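Local coordinates for protein pilin (Clostridioides difficile, PDB 6T8S) that serves as the major subunit of the type IV pilus, probably polymerising into the surface fibres of this bacterium, at residues V16-S21 against K63-G68; L92-S97 against T123-V128; I109-T114 against K131-V136. All blocks are in the same frame, centred on the assembly; numbering follows the deposited sequence.

Contact 1 of 3, residues V16-S21 against K63-G68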
loop_
_atom_site.group_PDB
_atom_site.type_symbol
_atom_site.label_atom_id
_atom_site.label_comp_id
_atom_site.label_asym_id
_atom_site.label_seq_id
_atom_site.Cartn_x
_atom_site.Cartn_y
_atom_site.Cartn_z
ATOM N N VAL A 16 -2.182 -9.222 -7.997
ATOM C CA VAL A 16 -0.909 -8.672 -7.444
ATOM C C VAL A 16 -0.385 -7.582 -8.391
ATOM O O VAL A 16 -0.009 -6.502 -7.906
ATOM C CB VAL A 16 0.108 -9.802 -7.197
ATOM C CG1 VAL A 16 1.532 -9.295 -7.078
ATOM C CG2 VAL A 16 -0.286 -10.602 -5.961
ATOM N N ALA A 17 -0.361 -7.828 -9.703
ATOM C CA ALA A 17 0.153 -6.833 -10.677
ATOM C C ALA A 17 -0.692 -5.557 -10.591
ATOM O O ALA A 17 -0.133 -4.458 -10.694
ATOM C CB ALA A 17 0.162 -7.406 -12.072
ATOM N N SER A 18 -2.012 -5.676 -10.425
ATOM C CA SER A 18 -2.942 -4.530 -10.280
ATOM C C SER A 18 -2.569 -3.659 -9.072
ATOM O O SER A 18 -2.545 -2.426 -9.195
ATOM C CB SER A 18 -4.362 -5.009 -10.228
ATOM O OG SER A 18 -5.243 -3.914 -10.207
ATOM N N VAL A 19 -2.239 -4.271 -7.941
ATOM C CA VAL A 19 -1.773 -3.524 -6.744
ATOM C C VAL A 19 -0.451 -2.819 -7.064
ATOM O O VAL A 19 -0.287 -1.640 -6.696
ATOM C CB VAL A 19 -1.655 -4.455 -5.527
ATOM C CG1 VAL A 19 -1.019 -3.734 -4.349
ATOM C CG2 VAL A 19 -3.021 -5.026 -5.169
ATOM N N GLU A 20 0.461 -3.489 -7.757
ATOM C CA GLU A 20 1.762 -2.888 -8.157
ATOM C C GLU A 20 1.513 -1.645 -9.020
ATOM O O GLU A 20 2.222 -0.642 -8.830
ATOM C CB GLU A 20 2.599 -3.893 -8.942
ATOM C CG GLU A 20 3.047 -5.083 -8.137
ATOM C CD GLU A 20 3.751 -6.142 -8.958
ATOM O OE1 GLU A 20 4.083 -5.872 -10.137
ATOM O OE2 GLU A 20 4.008 -7.225 -8.403
ATOM N N SER A 21 0.566 -1.707 -9.960
ATOM C CA SER A 21 0.235 -0.559 -10.855
ATOM C C SER A 21 -0.340 0.601 -10.026
ATOM O O SER A 21 0.073 1.767 -10.208
ATOM C CB SER A 21 -0.701 -0.969 -11.959
ATOM O OG SER A 21 -0.985 0.129 -12.819
ATOM N N LYS A 63 -10.009 0.617 -4.131
ATOM C CA LYS A 63 -9.784 -0.688 -3.460
ATOM C C LYS A 63 -8.717 -1.460 -4.232
ATOM O O LYS A 63 -8.666 -1.346 -5.483
ATOM C CB LYS A 63 -11.056 -1.535 -3.424
ATOM C CG LYS A 63 -12.171 -1.012 -2.531
ATOM C CD LYS A 63 -13.451 -1.834 -2.632
ATOM C CE LYS A 63 -13.291 -3.291 -2.235
ATOM N NZ LYS A 63 -13.075 -3.451 -0.776
ATOM N N ALA A 64 -7.922 -2.234 -3.510
ATOM C CA ALA A 64 -6.913 -3.145 -4.087
ATOM C C ALA A 64 -7.617 -4.388 -4.638
ATOM O O ALA A 64 -8.602 -4.842 -4.037
ATOM C CB ALA A 64 -5.886 -3.482 -3.044
ATOM N N ASP A 65 -7.113 -4.960 -5.733
ATOM C CA ASP A 65 -7.672 -6.209 -6.319
ATOM C C ASP A 65 -7.437 -7.413 -5.390
ATOM O O ASP A 65 -8.126 -8.430 -5.567
ATOM C CB ASP A 65 -7.108 -6.442 -7.718
ATOM C CG ASP A 65 -7.820 -5.653 -8.804
ATOM O OD1 ASP A 65 -8.713 -4.854 -8.473
ATOM O OD2 ASP A 65 -7.515 -5.892 -9.980
ATOM N N ILE A 66 -6.533 -7.307 -4.412
ATOM C CA ILE A 66 -6.265 -8.380 -3.402
ATOM C C ILE A 66 -7.183 -8.192 -2.181
ATOM O O ILE A 66 -7.086 -9.015 -1.251
ATOM C CB ILE A 66 -4.777 -8.416 -3.004
ATOM C CG1 ILE A 66 -4.314 -7.087 -2.398
ATOM C CG2 ILE A 66 -3.920 -8.855 -4.187
ATOM C CD1 ILE A 66 -2.874 -7.063 -1.947
ATOM N N GLY A 67 -8.051 -7.185 -2.202
ATOM C CA GLY A 67 -8.947 -6.813 -1.085
ATOM C C GLY A 67 -8.460 -5.567 -0.370
ATOM O O GLY A 67 -7.230 -5.359 -0.310
ATOM N N GLY A 68 -9.377 -4.753 0.160
ATOM C CA GLY A 68 -9.035 -3.681 1.111
ATOM C C GLY A 68 -9.014 -2.300 0.482
ATOM O O GLY A 68 -8.537 -2.145 -0.669
HETATM O O HOH W 1 -5.558 -3.209 -7.510
#
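Val-16, Ser-18 and Val-19 on one flank of helix 9-37 meet the type I turn Ala-64 to Gly-67, the backbones coming nearest where the CA atoms of Val-19 and Ala-64 stand 5.8 Å apart. Gly-67 N closes that turn on Ala-64 O. On the buried side the contact centres on Val-19 CG2. This methyl sits 3.7 Å from Ile-66 CG1, with CD1 scarcely farther, and 3.9 Å from Ala-64 CB, so that it fits into the angle between the two turn side chains. The side chains of Val-19 and Ile-66 meet nearly perpendicular. Ile-66 holds CG1 between its own backbone N and carbonyl carbon (chi1 60°), which lays the CG1-CD1 arm alongside the valine methyl and sends CG2 toward Val-16, whose CG2 it approaches more loosely at 4.4 Å. The other flank is polar. Ser-18 OG, carried anti to the backbone N (chi1 -175°), lies 3.0 Å from Asp-65 OD2, at best a weak hydrogen bond. A water also bridges the gap: it accepts from Asp-65 N at 2.9 Å and lies 2.8 Å from Ser-18 OG. The water-mediated link from the Asp-65 N-H is the firmer of the two ties; the carboxylate adds at most a weak one. Ile-83 of strand 78-83 packs on Val-19 and Ala-64, while Val-90 and Leu-92 pack on Ile-66. This is how a type IV pilin globular domain is put together: the long N-terminal helix lies against the rest of the domain, and here the loop leading into the antiparallel sheet closes over part of its flank.

Contact 2 of 3, residues L92-S97 against T123-V128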
loop_
_atom_site.group_PDB
_atom_site.type_symbol
_atom_site.label_atom_id
_atom_site.label_comp_id
_atom_site.label_asym_id
_atom_site.label_seq_id
_atom_site.Cartn_x
_atom_site.Cartn_y
_atom_site.Cartn_z
ATOM N N LEU A 92 -3.622 -12.961 0.416
ATOM C CA LEU A 92 -2.432 -13.364 -0.378
ATOM C C LEU A 92 -2.135 -14.842 -0.141
ATOM O O LEU A 92 -1.947 -15.252 1.028
ATOM C CB LEU A 92 -1.225 -12.501 0.012
ATOM C CG LEU A 92 -1.341 -11.012 -0.315
ATOM C CD1 LEU A 92 -0.214 -10.221 0.338
ATOM C CD2 LEU A 92 -1.348 -10.794 -1.824
ATOM N N THR A 93 -2.061 -15.608 -1.223
ATOM C CA THR A 93 -1.360 -16.913 -1.247
ATOM C C THR A 93 0.151 -16.673 -1.128
ATOM O O THR A 93 0.602 -15.519 -1.316
ATOM C CB THR A 93 -1.715 -17.677 -2.522
ATOM O OG1 THR A 93 -1.093 -16.972 -3.601
ATOM C CG2 THR A 93 -3.211 -17.804 -2.724
ATOM N N GLU A 94 0.921 -17.729 -0.859
ATOM C CA GLU A 94 2.401 -17.665 -0.848
ATOM C C GLU A 94 2.895 -17.214 -2.227
ATOM O O GLU A 94 3.799 -16.353 -2.280
ATOM C CB GLU A 94 2.992 -19.023 -0.473
ATOM C CG GLU A 94 2.696 -19.418 0.962
ATOM C CD GLU A 94 3.421 -20.664 1.446
ATOM O OE1 GLU A 94 4.480 -21.006 0.870
ATOM O OE2 GLU A 94 2.922 -21.287 2.398
ATOM N N ALA A 95 2.304 -17.737 -3.306
ATOM C CA ALA A 95 2.702 -17.389 -4.692
ATOM C C ALA A 95 2.453 -15.892 -4.939
ATOM O O ALA A 95 3.297 -15.252 -5.608
ATOM C CB ALA A 95 1.980 -18.256 -5.694
ATOM N N GLN A 96 1.361 -15.330 -4.409
ATOM C CA GLN A 96 1.067 -13.875 -4.549
ATOM C C GLN A 96 2.099 -13.052 -3.766
ATOM O O GLN A 96 2.625 -12.046 -4.319
ATOM C CB GLN A 96 -0.350 -13.553 -4.089
ATOM C CG GLN A 96 -1.436 -14.004 -5.061
ATOM C CD GLN A 96 -2.808 -13.679 -4.529
ATOM O OE1 GLN A 96 -3.199 -14.130 -3.450
ATOM N NE2 GLN A 96 -3.556 -12.884 -5.276
ATOM N N SER A 97 2.409 -13.452 -2.532
ATOM C CA SER A 97 3.426 -12.769 -1.694
ATOM C C SER A 97 4.775 -12.766 -2.417
ATOM O O SER A 97 5.450 -11.699 -2.448
ATOM C CB SER A 97 3.519 -13.409 -0.326
ATOM O OG SER A 97 2.312 -13.205 0.372
ATOM N N THR A 123 7.226 -12.063 3.750
ATOM C CA THR A 123 8.220 -12.970 3.129
ATOM C C THR A 123 7.590 -13.690 1.934
ATOM O O THR A 123 6.341 -13.698 1.800
ATOM C CB THR A 123 8.787 -13.991 4.126
ATOM O OG1 THR A 123 7.861 -15.074 4.231
ATOM C CG2 THR A 123 9.054 -13.388 5.489
ATOM N N SER A 124 8.431 -14.338 1.134
ATOM C CA SER A 124 8.003 -15.082 -0.075
ATOM C C SER A 124 7.188 -16.325 0.324
ATOM O O SER A 124 6.534 -16.890 -0.553
ATOM C CB SER A 124 9.192 -15.415 -0.929
ATOM O OG SER A 124 10.070 -16.259 -0.222
ATOM N N ASN A 125 7.194 -16.720 1.601
ATOM C CA ASN A 125 6.416 -17.883 2.116
ATOM C C ASN A 125 5.215 -17.434 2.959
ATOM O O ASN A 125 4.573 -18.315 3.555
ATOM C CB ASN A 125 7.291 -18.809 2.969
ATOM C CG ASN A 125 8.417 -19.427 2.174
ATOM O OD1 ASN A 125 8.226 -19.824 1.032
ATOM N ND2 ASN A 125 9.599 -19.495 2.760
ATOM N N THR A 126 4.889 -16.140 3.023
ATOM C CA THR A 126 3.788 -15.631 3.888
ATOM C C THR A 126 2.426 -15.776 3.188
ATOM O O THR A 126 2.314 -15.383 2.022
ATOM C CB THR A 126 3.987 -14.172 4.309
ATOM O OG1 THR A 126 5.277 -14.045 4.899
ATOM C CG2 THR A 126 2.940 -13.723 5.305
ATOM N N LYS A 127 1.447 -16.357 3.886
ATOM C CA LYS A 127 0.002 -16.324 3.542
ATOM C C LYS A 127 -0.640 -15.219 4.375
ATOM O O LYS A 127 -0.308 -15.102 5.578
ATOM C CB LYS A 127 -0.694 -17.652 3.853
ATOM C CG LYS A 127 -0.242 -18.847 3.025
ATOM C CD LYS A 127 -1.299 -19.953 2.921
ATOM C CE LYS A 127 -1.037 -20.962 1.810
ATOM N NZ LYS A 127 -0.951 -20.352 0.449
ATOM N N VAL A 128 -1.518 -14.430 3.770
ATOM C CA VAL A 128 -2.282 -13.377 4.492
ATOM C C VAL A 128 -3.764 -13.667 4.299
ATOM O O VAL A 128 -4.218 -13.764 3.142
ATOM C CB VAL A 128 -1.907 -11.958 4.032
ATOM C CG1 VAL A 128 -2.661 -10.921 4.834
ATOM C CG2 VAL A 128 -0.403 -11.697 4.117
#
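Leu-92 and Val-128 form an antiparallel hydrogen-bonded pair, each N donating to the other's O at 2.9 Å and 165°, where strand 90-92 runs beside strand 128-138 in the pilin sheet. Immediately beyond it Thr-93 is the N-cap of helix 94-104, joined to Gln-96 in a capping box: Gln-96 N donates to Thr-93 OG1 and Thr-93 N to Gln-96 OE1. One turn into the helix, Ser-97 OG donates to Thr-126 O over 2.7 Å, arriving 31° out of the carbonyl plane. The helix start is thereby tied to the incoming loop, which folds as a type I turn from Thr-123 to Thr-126 with an ST turn at Thr-123. Leu-92 and Val-128 lie side by side, Leu-92 CD1 touching Val-128 CG2 at 4.1 Å. On the solvent side, Glu-94 and Lys-127 meet through their aliphatic parts, CG of Glu-94 lying 3.6 Å from CG of Lys-127. The lysine bends at its last torsion (chi4 -58°), bringing NZ close to Glu-94 N and Thr-93 CA at the helix start, where two donors face each other and no hydrogen bond forms. Glu-94 OE2 remains 4.4 Å from Lys-127 NZ, beyond salt-bridge range.

Contact 3 of 3, residues I109-T114 against K131-V136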
loop_
_atom_site.group_PDB
_atom_site.type_symbol
_atom_site.label_atom_id
_atom_site.label_comp_id
_atom_site.label_asym_id
_atom_site.label_seq_id
_atom_site.Cartn_x
_atom_site.Cartn_y
_atom_site.Cartn_z
ATOM N N ILE A 109 7.303 -3.956 2.202
ATOM C CA ILE A 109 5.976 -4.592 2.457
ATOM C C ILE A 109 5.957 -5.186 3.869
ATOM O O ILE A 109 6.810 -6.054 4.171
ATOM C CB ILE A 109 5.631 -5.645 1.386
ATOM C CG1 ILE A 109 5.870 -5.111 -0.030
ATOM C CG2 ILE A 109 4.201 -6.130 1.584
ATOM C CD1 ILE A 109 5.955 -6.196 -1.063
ATOM N N TYR A 110 4.996 -4.762 4.688
ATOM C CA TYR A 110 4.898 -5.129 6.128
ATOM C C TYR A 110 3.468 -5.585 6.440
ATOM O O TYR A 110 2.498 -5.056 5.842
ATOM C CB TYR A 110 5.388 -3.951 6.986
ATOM C CG TYR A 110 6.856 -3.648 6.811
ATOM C CD1 TYR A 110 7.820 -4.269 7.593
ATOM C CD2 TYR A 110 7.299 -2.799 5.806
ATOM C CE1 TYR A 110 9.174 -4.018 7.413
ATOM C CE2 TYR A 110 8.650 -2.557 5.596
ATOM C CZ TYR A 110 9.597 -3.154 6.410
ATOM O OH TYR A 110 10.940 -2.939 6.217
ATOM N N THR A 111 3.341 -6.553 7.356
ATOM C CA THR A 111 2.042 -7.110 7.826
ATOM C C THR A 111 1.581 -6.419 9.118
ATOM O O THR A 111 0.434 -6.670 9.530
ATOM C CB THR A 111 2.140 -8.631 7.972
ATOM O OG1 THR A 111 3.199 -8.949 8.873
ATOM C CG2 THR A 111 2.401 -9.315 6.647
ATOM N N SER A 112 2.417 -5.586 9.745
ATOM C CA SER A 112 2.034 -4.786 10.941
ATOM C C SER A 112 2.843 -3.490 11.017
ATOM O O SER A 112 3.974 -3.441 10.496
ATOM C CB SER A 112 2.206 -5.588 12.216
ATOM O OG SER A 112 3.583 -5.799 12.482
ATOM N N VAL A 113 2.271 -2.485 11.671
ATOM C CA VAL A 113 2.943 -1.203 12.016
ATOM C C VAL A 113 2.406 -0.756 13.372
ATOM O O VAL A 113 1.276 -1.156 13.724
ATOM C CB VAL A 113 2.705 -0.114 10.952
ATOM C CG1 VAL A 113 3.270 -0.507 9.596
ATOM C CG2 VAL A 113 1.232 0.251 10.835
ATOM N N THR A 114 3.203 0.026 14.094
ATOM C CA THR A 114 2.743 0.985 15.131
ATOM C C THR A 114 2.850 2.388 14.510
ATOM O O THR A 114 3.236 2.471 13.319
ATOM C CB THR A 114 3.515 0.751 16.437
ATOM O OG1 THR A 114 4.860 1.190 16.249
ATOM C CG2 THR A 114 3.493 -0.703 16.860
ATOM N N LYS A 131 -6.114 -9.546 6.241
ATOM C CA LYS A 131 -5.368 -8.658 7.166
ATOM C C LYS A 131 -4.933 -7.384 6.430
ATOM O O LYS A 131 -4.626 -7.439 5.224
ATOM C CB LYS A 131 -4.157 -9.378 7.761
ATOM C CG LYS A 131 -4.456 -10.678 8.496
ATOM C CD LYS A 131 -5.322 -10.501 9.728
ATOM C CE LYS A 131 -5.616 -11.813 10.431
ATOM N NZ LYS A 131 -6.603 -11.633 11.524
ATOM N N VAL A 132 -4.868 -6.275 7.153
ATOM C CA VAL A 132 -4.354 -4.991 6.613
ATOM C C VAL A 132 -2.874 -5.175 6.268
ATOM O O VAL A 132 -2.140 -5.800 7.048
ATOM C CB VAL A 132 -4.590 -3.825 7.587
ATOM C CG1 VAL A 132 -4.018 -2.530 7.027
ATOM C CG2 VAL A 132 -6.074 -3.665 7.904
ATOM N N LEU A 133 -2.469 -4.650 5.110
ATOM C CA LEU A 133 -1.091 -4.723 4.574
ATOM C C LEU A 133 -0.580 -3.291 4.408
ATOM O O LEU A 133 -1.397 -2.377 4.217
ATOM C CB LEU A 133 -1.112 -5.466 3.227
ATOM C CG LEU A 133 0.253 -5.872 2.672
ATOM C CD1 LEU A 133 0.840 -7.040 3.429
ATOM C CD2 LEU A 133 0.171 -6.211 1.188
ATOM N N TYR A 134 0.736 -3.117 4.474
ATOM C CA TYR A 134 1.419 -1.810 4.431
ATOM C C TYR A 134 2.560 -1.862 3.409
ATOM O O TYR A 134 3.357 -2.805 3.455
ATOM C CB TYR A 134 1.930 -1.476 5.831
ATOM C CG TYR A 134 0.844 -1.414 6.869
ATOM C CD1 TYR A 134 0.094 -0.263 7.059
ATOM C CD2 TYR A 134 0.533 -2.531 7.627
ATOM C CE1 TYR A 134 -0.900 -0.203 8.026
ATOM C CE2 TYR A 134 -0.468 -2.494 8.585
ATOM C CZ TYR A 134 -1.177 -1.325 8.791
ATOM O OH TYR A 134 -2.177 -1.292 9.727
ATOM N N ILE A 135 2.633 -0.869 2.516
ATOM C CA ILE A 135 3.763 -0.747 1.545
ATOM C C ILE A 135 4.361 0.658 1.649
ATOM O O ILE A 135 3.660 1.649 1.386
ATOM C CB ILE A 135 3.367 -1.091 0.094
ATOM C CG1 ILE A 135 2.542 -2.380 -0.007
ATOM C CG2 ILE A 135 4.631 -1.178 -0.752
ATOM C CD1 ILE A 135 2.120 -2.749 -1.418
ATOM N N VAL A 136 5.642 0.734 1.995
ATOM C CA VAL A 136 6.361 2.036 2.078
ATOM C C VAL A 136 6.360 2.679 0.683
ATOM O O VAL A 136 6.787 1.995 -0.277
ATOM C CB VAL A 136 7.792 1.856 2.597
ATOM C CG1 VAL A 136 8.564 3.162 2.551
ATOM C CG2 VAL A 136 7.790 1.287 4.010
HETATM O O HOH W 2 -2.820 -6.076 9.608
#
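Val-113 lies over one face of the Tyr-134 ring, with CG2 3.7 Å from the ring centroid and 20° off the normal, a CH-pi contact. The methyl is displaced toward the hydroxyl end, 3.5 Å from Tyr-134 CZ, while the other branch, CG1, rests above the CG end; the forked valine therefore spans the ring lengthwise. Tyr-134 sets CG anti to its carbonyl carbon (chi1 -59°), which lays the ring along segment 109-114 toward Val-113, one face under the valine. At the ring's edge, near its plane, lies Tyr-110 O, an atom that also accepts from Tyr-134 N at 3.0 Å. The return bond, Tyr-110 N to Tyr-134 O, is shorter at 2.8 Å and straighter at 166°, and the two together make an antiparallel hydrogen-bonded pair. Both tyrosines leave the sheet on the same face, Tyr-110 CB 4.4 Å from Tyr-134 CB, but their rings diverge. The Tyr-110 ring reaches instead to Val-136, its CE2 4.2 Å from Val-136 CG2. On the face opposite the tyrosines, Ile-109 and Ile-135 run side by side from a non-hydrogen-bonded pair, and Leu-133 CD1 packs 3.9 Å from Ile-109 CG2. At Thr-111 the two backbones begin to part, and a water between them donates to Val-132 O and, weakly, to Thr-111 O. Strand 128-138 is the hub of the antiparallel sheet, with the short strand 109-110 joined to it here and strand 78-83 pairing with it through Leu-133 and Ile-83. The isoleucine face turns inward, where Leu-100 and Leu-101 of helix 94-104 pack on Ile-109. On the tyrosine face, Leu-118 and Pro-121 of the following loop pack against Tyr-110.

The three contacts lie at the corners of a nearly equilateral triangle, each centre about 14 Å from the other two. Contacts 1 and 2 share a patch of packing, where Val-16 CG2 comes within 3.5 Å of the aliphatic CB of Gln-96 and Ile-66 CG2 within 4.0 Å of Leu-92 CD2; helix 9-37, the 63-68 turn and the start of helix 94-104 converge there. The other methyl of Leu-92, CD1, reaches Leu-133 CD2 at 4.1 Å, joining contact 2 to contact 3. Contacts 1 and 3 do not touch, their nearest atoms about 4 Å apart. Strand 128-138 runs through both contacts 2 and 3, whose segments alternate along the chain.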